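Long-range contacts in Mn transporter subunit (Synechocystis sp. PCC 6803, PDB 3UJP), which probably captures manganese(II) in the periplasm as the solute-binding component of an ABC-type manganese transporter: residues A132-R137 / D286-D291; Q190-S195 / N238-I243. All blocks are in the same frame, centred on the assembly; numbering follows the deposited sequence.

Contact 1: A132-R137 / D286-D291; sequences AWMSPR and DLLEYD
M134 carries this contact, reaching from a loop to the flank of helix 284-296, where L287 and L288 receive it. Its sulfur meets both leucines: SD lies 3.5 Å from L287 CD2 and 4.2 Å from L288 CD2. The M134 chain crosses L287 at about a right angle, whereas it slides past L288 with the two side chains running in opposite directions. M134 CG stands anti to the carbonyl carbon (chi1 -70°), and bends at chi2 (-55°) and chi3 (-86°) fold the chain so that the sulfur end comes closer to the helix than its root would suggest. Two residues on, P136 adds a second apolar touch, with CG 4.2 Å from L288 CD1. L288 thus spends both methyl branches on the loop segment, since CD2 also sits 4.0 Å from the carbonyl oxygen M134 O.

A type I turn from A132 to S135, closed by a 2.8 Å bond from S135 N to A132 O, shapes the loop. S135 then takes the N-cap position of helix 136-153, and its OG bonds to D206. D291 OD2 is held by the backbone N of Y270, just before V271, on which M134 also rests. I175 of helix 158-183 touches both P136 and L288, so that helix packs against each partner. W133, which meets the ring of the metal ligand H131, brings its side chain to about 5 Å from the bound manganese. This is buried packing behind the metal cleft, consistent with the cluster A solute-binding fold, whose two lobes are joined by a long helix.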
loop_
_atom_site.group_PDB
_atom_site.type_symbol
_atom_site.label_atom_id
_atom_site.label_comp_id
_atom_site.label_asym_id
_atom_site.label_seq_id
_atom_site.Cartn_x
_atom_site.Cartn_y
_atom_site.Cartn_z
ATOM N N ALA A 132 18.368 -9.897 -19.186
ATOM C CA ALA A 132 17.478 -10.657 -20.055
ATOM C C ALA A 132 16.100 -10.010 -20.143
ATOM O O ALA A 132 15.470 -10.011 -21.201
ATOM C CB ALA A 132 17.360 -12.093 -19.569
ATOM N N TRP A 133 15.636 -9.458 -19.026
ATOM C CA TRP A 133 14.328 -8.815 -18.982
ATOM C C TRP A 133 14.164 -7.804 -20.101
ATOM O O TRP A 133 13.048 -7.452 -20.432
ATOM C CB TRP A 133 14.088 -8.141 -17.626
ATOM C CG TRP A 133 15.023 -7.042 -17.388
ATOM C CD1 TRP A 133 14.897 -5.782 -17.829
ATOM C CD2 TRP A 133 16.261 -7.100 -16.666
ATOM N NE1 TRP A 133 15.979 -5.025 -17.427
ATOM C CE2 TRP A 133 16.830 -5.815 -16.712
ATOM C CE3 TRP A 133 16.931 -8.108 -15.981
ATOM C CZ2 TRP A 133 18.043 -5.504 -16.110
ATOM C CZ3 TRP A 133 18.133 -7.799 -15.365
ATOM C CH2 TRP A 133 18.676 -6.503 -15.432
ATOM N N MET A 134 15.271 -7.344 -20.678
ATOM C CA MET A 134 15.252 -6.370 -21.766
ATOM C C MET A 134 14.762 -6.981 -23.063
ATOM O O MET A 134 14.758 -6.331 -24.108
ATOM C CB MET A 134 16.655 -5.836 -22.012
ATOM C CG MET A 134 17.132 -4.972 -20.916
ATOM S SD MET A 134 15.935 -3.665 -20.674
ATOM C CE MET A 134 16.559 -2.531 -21.916
ATOM N N SER A 135 14.378 -8.245 -23.012
ATOM C CA SER A 135 13.853 -8.903 -24.185
ATOM C C SER A 135 12.427 -9.359 -23.883
ATOM O O SER A 135 12.245 -10.335 -23.143
ATOM C CB SER A 135 14.761 -10.085 -24.553
ATOM O OG SER A 135 14.263 -10.826 -25.669
ATOM N N PRO A 136 11.417 -8.646 -24.441
ATOM C CA PRO A 136 9.982 -8.885 -24.203
ATOM C C PRO A 136 9.616 -10.324 -24.443
ATOM O O PRO A 136 8.860 -10.864 -23.654
ATOM C CB PRO A 136 9.293 -8.012 -25.237
ATOM C CG PRO A 136 10.252 -6.924 -25.516
ATOM C CD PRO A 136 11.630 -7.553 -25.406
ATOM N N ARG A 137 10.142 -10.945 -25.496
ATOM C CA ARG A 137 10.017 -12.398 -25.628
ATOM C C ARG A 137 10.397 -13.063 -24.295
ATOM O O ARG A 137 9.651 -13.890 -23.767
ATOM C CB ARG A 137 10.858 -12.936 -26.804
ATOM C CG ARG A 137 10.934 -11.965 -28.017
ATOM C CD ARG A 137 10.674 -12.602 -29.415
ATOM N NE ARG A 137 10.766 -11.599 -30.494
ATOM C CZ ARG A 137 9.928 -11.484 -31.531
ATOM N NH1 ARG A 137 10.133 -10.519 -32.423
ATOM N NH2 ARG A 137 8.894 -12.313 -31.686
ATOM N N ASP A 286 6.826 1.185 -19.768
ATOM C CA ASP A 286 7.440 2.452 -20.174
ATOM C C ASP A 286 8.936 2.311 -20.475
ATOM O O ASP A 286 9.429 2.964 -21.372
ATOM C CB ASP A 286 7.222 3.581 -19.139
ATOM C CG ASP A 286 5.746 3.939 -18.939
ATOM O OD1 ASP A 286 5.341 4.042 -17.759
ATOM O OD2 ASP A 286 4.999 4.125 -19.935
ATOM N N LEU A 287 9.657 1.469 -19.731
ATOM C CA LEU A 287 11.104 1.309 -19.950
ATOM C C LEU A 287 11.428 0.798 -21.335
ATOM O O LEU A 287 12.226 1.398 -22.029
ATOM C CB LEU A 287 11.787 0.407 -18.902
ATOM C CG LEU A 287 13.300 0.097 -19.066
ATOM C CD1 LEU A 287 14.030 0.147 -17.725
ATOM C CD2 LEU A 287 13.600 -1.235 -19.780
ATOM N N LEU A 288 10.829 -0.314 -21.743
ATOM C CA LEU A 288 11.033 -0.772 -23.112
ATOM C C LEU A 288 10.601 0.311 -24.144
ATOM O O LEU A 288 11.443 0.802 -24.877
ATOM C CB LEU A 288 10.362 -2.115 -23.339
ATOM C CG LEU A 288 10.787 -3.151 -22.311
ATOM C CD1 LEU A 288 9.756 -4.288 -22.223
ATOM C CD2 LEU A 288 12.220 -3.666 -22.584
ATOM N N GLU A 289 9.325 0.709 -24.185
ATOM C CA GLU A 289 8.920 1.859 -25.009
ATOM C C GLU A 289 9.997 2.975 -25.070
ATOM O O GLU A 289 10.514 3.287 -26.133
ATOM C CB GLU A 289 7.588 2.473 -24.531
ATOM C CG GLU A 289 6.279 1.771 -24.921
ATOM C CD GLU A 289 5.067 2.741 -24.904
ATOM O OE1 GLU A 289 5.275 3.970 -24.744
ATOM O OE2 GLU A 289 3.906 2.289 -25.051
ATOM N N TYR A 290 10.316 3.590 -23.935
ATOM C CA TYR A 290 11.312 4.664 -23.899
ATOM C C TYR A 290 12.619 4.255 -24.571
ATOM O O TYR A 290 13.089 4.918 -25.488
ATOM C CB TYR A 290 11.617 5.094 -22.451
ATOM C CG TYR A 290 12.517 6.318 -22.333
ATOM C CD1 TYR A 290 12.020 7.596 -22.576
ATOM C CD2 TYR A 290 13.852 6.200 -21.979
ATOM C CE1 TYR A 290 12.821 8.718 -22.470
ATOM C CE2 TYR A 290 14.661 7.321 -21.862
ATOM C CZ TYR A 290 14.142 8.579 -22.119
ATOM O OH TYR A 290 14.947 9.694 -22.014
ATOM N N ASP A 291 13.199 3.162 -24.087
ATOM C CA ASP A 291 14.529 2.718 -24.489
ATOM C C ASP A 291 14.702 2.637 -25.999
ATOM O O ASP A 291 15.751 3.007 -26.542
ATOM C CB ASP A 291 14.798 1.341 -23.897
ATOM C CG ASP A 291 15.684 1.394 -22.681
ATOM O OD1 ASP A 291 16.083 0.303 -22.239
ATOM O OD2 ASP A 291 15.982 2.502 -22.180
#

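Contact 2: Q190-S195 / N238-I243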
loop_
_atom_site.group_PDB
_atom_site.type_symbol
_atom_site.label_atom_id
_atom_site.label_comp_id
_atom_site.label_asym_id
_atom_site.label_seq_id
_atom_site.Cartn_x
_atom_site.Cartn_y
_atom_site.Cartn_z
ATOM N N GLN A 190 23.287 0.530 -40.180
ATOM C CA GLN A 190 23.454 1.605 -39.191
ATOM C C GLN A 190 22.875 1.180 -37.841
ATOM O O GLN A 190 22.669 2.020 -36.969
ATOM C CB GLN A 190 22.741 2.906 -39.609
ATOM C CG GLN A 190 22.959 3.376 -41.045
ATOM C CD GLN A 190 22.054 4.555 -41.425
ATOM O OE1 GLN A 190 21.762 4.779 -42.601
ATOM N NE2 GLN A 190 21.616 5.309 -40.421
ATOM N N ARG A 191 22.580 -0.105 -37.675
ATOM C CA ARG A 191 21.860 -0.540 -36.484
ATOM C C ARG A 191 22.807 -0.851 -35.326
ATOM O O ARG A 191 22.891 -1.986 -34.853
ATOM C CB ARG A 191 20.925 -1.713 -36.800
ATOM C CG ARG A 191 19.450 -1.409 -36.495
ATOM C CD ARG A 191 18.488 -2.445 -37.070
ATOM N NE ARG A 191 17.931 -2.005 -38.343
ATOM C CZ ARG A 191 17.216 -2.772 -39.158
ATOM N NH1 ARG A 191 16.968 -4.031 -38.838
ATOM N NH2 ARG A 191 16.753 -2.281 -40.298
ATOM N N PHE A 192 23.505 0.183 -34.860
ATOM C CA PHE A 192 24.542 0.030 -33.839
ATOM C C PHE A 192 24.159 0.688 -32.519
ATOM O O PHE A 192 23.882 1.892 -32.444
ATOM C CB PHE A 192 25.896 0.562 -34.338
ATOM C CG PHE A 192 26.413 -0.155 -35.561
ATOM C CD1 PHE A 192 26.371 0.451 -36.807
ATOM C CD2 PHE A 192 26.912 -1.447 -35.468
ATOM C CE1 PHE A 192 26.826 -0.212 -37.940
ATOM C CE2 PHE A 192 27.371 -2.116 -36.596
ATOM C CZ PHE A 192 27.323 -1.497 -37.836
ATOM N N LEU A 193 24.165 -0.128 -31.474
ATOM C CA LEU A 193 23.715 0.279 -30.149
ATOM C C LEU A 193 24.917 0.417 -29.213
ATOM O O LEU A 193 25.433 -0.567 -28.675
ATOM C CB LEU A 193 22.723 -0.749 -29.598
ATOM C CG LEU A 193 21.736 -0.305 -28.536
ATOM C CD1 LEU A 193 21.342 -1.512 -27.719
ATOM C CD2 LEU A 193 22.318 0.792 -27.648
ATOM N N VAL A 194 25.347 1.655 -29.017
ATOM C CA VAL A 194 26.442 1.948 -28.107
ATOM C C VAL A 194 25.973 2.452 -26.729
ATOM O O VAL A 194 25.307 3.486 -26.606
ATOM C CB VAL A 194 27.448 2.910 -28.753
ATOM C CG1 VAL A 194 26.720 3.936 -29.594
ATOM C CG2 VAL A 194 28.331 3.556 -27.688
ATOM N N SER A 195 26.348 1.678 -25.711
ATOM C CA SER A 195 25.971 1.871 -24.314
ATOM C C SER A 195 27.259 1.776 -23.499
ATOM O O SER A 195 28.334 1.611 -24.079
ATOM C CB SER A 195 24.994 0.776 -23.887
ATOM O OG SER A 195 25.504 -0.522 -24.163
ATOM N N ASN A 238 32.343 3.033 -37.620
ATOM C CA ASN A 238 31.021 2.914 -38.178
ATOM C C ASN A 238 30.202 4.154 -38.216
ATOM O O ASN A 238 29.017 4.123 -38.495
ATOM C CB ASN A 238 30.325 1.742 -37.563
ATOM C CG ASN A 238 31.202 0.558 -37.551
ATOM O OD1 ASN A 238 31.745 0.188 -38.577
ATOM N ND2 ASN A 238 31.420 -0.007 -36.386
ATOM N N ASN A 239 30.835 5.275 -37.956
ATOM C CA ASN A 239 30.101 6.481 -38.178
ATOM C C ASN A 239 28.774 6.317 -37.494
ATOM O O ASN A 239 27.772 6.192 -38.157
ATOM C CB ASN A 239 29.899 6.701 -39.663
ATOM C CG ASN A 239 31.167 7.072 -40.368
ATOM O OD1 ASN A 239 31.498 8.237 -40.489
ATOM N ND2 ASN A 239 31.881 6.088 -40.844
ATOM N N VAL A 240 28.782 6.177 -36.179
ATOM C CA VAL A 240 27.535 6.070 -35.415
ATOM C C VAL A 240 27.131 7.433 -34.872
ATOM O O VAL A 240 27.901 8.076 -34.168
ATOM C CB VAL A 240 27.620 5.063 -34.268
ATOM C CG1 VAL A 240 26.335 5.082 -33.489
ATOM C CG2 VAL A 240 27.861 3.675 -34.813
ATOM N N PRO A 241 25.918 7.889 -35.218
ATOM C CA PRO A 241 25.520 9.259 -34.866
ATOM C C PRO A 241 25.264 9.521 -33.357
ATOM O O PRO A 241 25.691 10.575 -32.861
ATOM C CB PRO A 241 24.271 9.495 -35.734
ATOM C CG PRO A 241 23.744 8.139 -36.050
ATOM C CD PRO A 241 24.928 7.217 -36.081
ATOM N N THR A 242 24.609 8.596 -32.646
ATOM C CA THR A 242 24.331 8.790 -31.215
ATOM C C THR A 242 24.778 7.634 -30.290
ATOM O O THR A 242 24.566 6.440 -30.581
ATOM C CB THR A 242 22.847 9.088 -30.956
ATOM O OG1 THR A 242 22.404 10.168 -31.795
ATOM C CG2 THR A 242 22.656 9.471 -29.511
ATOM N N ILE A 243 25.385 8.008 -29.163
ATOM C CA ILE A 243 25.890 7.033 -28.192
ATOM C C ILE A 243 25.295 7.231 -26.797
ATOM O O ILE A 243 25.138 8.366 -26.340
ATOM C CB ILE A 243 27.418 7.102 -28.117
ATOM C CG1 ILE A 243 27.857 8.412 -27.472
ATOM C CG2 ILE A 243 28.032 6.980 -29.513
ATOM C CD1 ILE A 243 29.384 8.590 -27.458
#
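Two parallel segments draw together here without sharing a backbone hydrogen bond: their CA atoms are 6.9 Å apart at F192 and V240 but 5.1 Å at V194 and I243. Side chains fill the interval. F192 sets its CB 3.7 Å from V240 CG2, a methyl that also lies obliquely to the ring. Over one ring face sits N238, whose CB is 4.0 Å from F192 CE1. The N238 amide is nearly parallel to that ring, the planes differing by 16°, and its ND2 makes a weak bond to E234. Further along, V194 points its two methyls at I243: CG1 comes within 3.3 Å of I243 CG2, and CG2 within 3.7 Å of I243 CB. V240, with CG1 anti to the backbone N (chi1 176°), gives CG2 to F192 and CG1 to V194 CG1, 4.1 Å away, joining the two apolar patches.

A backbone bond between V194 and F244 carries the pairing onward into strand 242-246. On its other edge strand 192-195 bonds to strand 210-213, and strand 242-246 is paired in parallel with 264-269, consistent with one parallel sheet running through all four strands. V235 of helix 225-236 packs on V240 and I243, while Q254 of helix 252-256 touches V194 and I243.

From the N terminus, the chain first builds the lobe with the four-stranded sheet of strands 33-36 to 107-109, then passes the metal ligand H131 and enters 132-137, the first half of contact 1. Helices 136-153 and 158-183 carry it to 190-195, and contact 2 closes a short loop of 42 residues, holding strand 210-213 and helix 225-236, when 238-243 arrives. Contact 1 closes only later, at helix 284-296, so the smaller loop lies wholly within the larger. Their centres are 19 Å apart and their nearest atoms about 7 Å. Contact 2 ties strands within the second lobe; contact 1 brings the C-terminal helix back to the middle of the molecule.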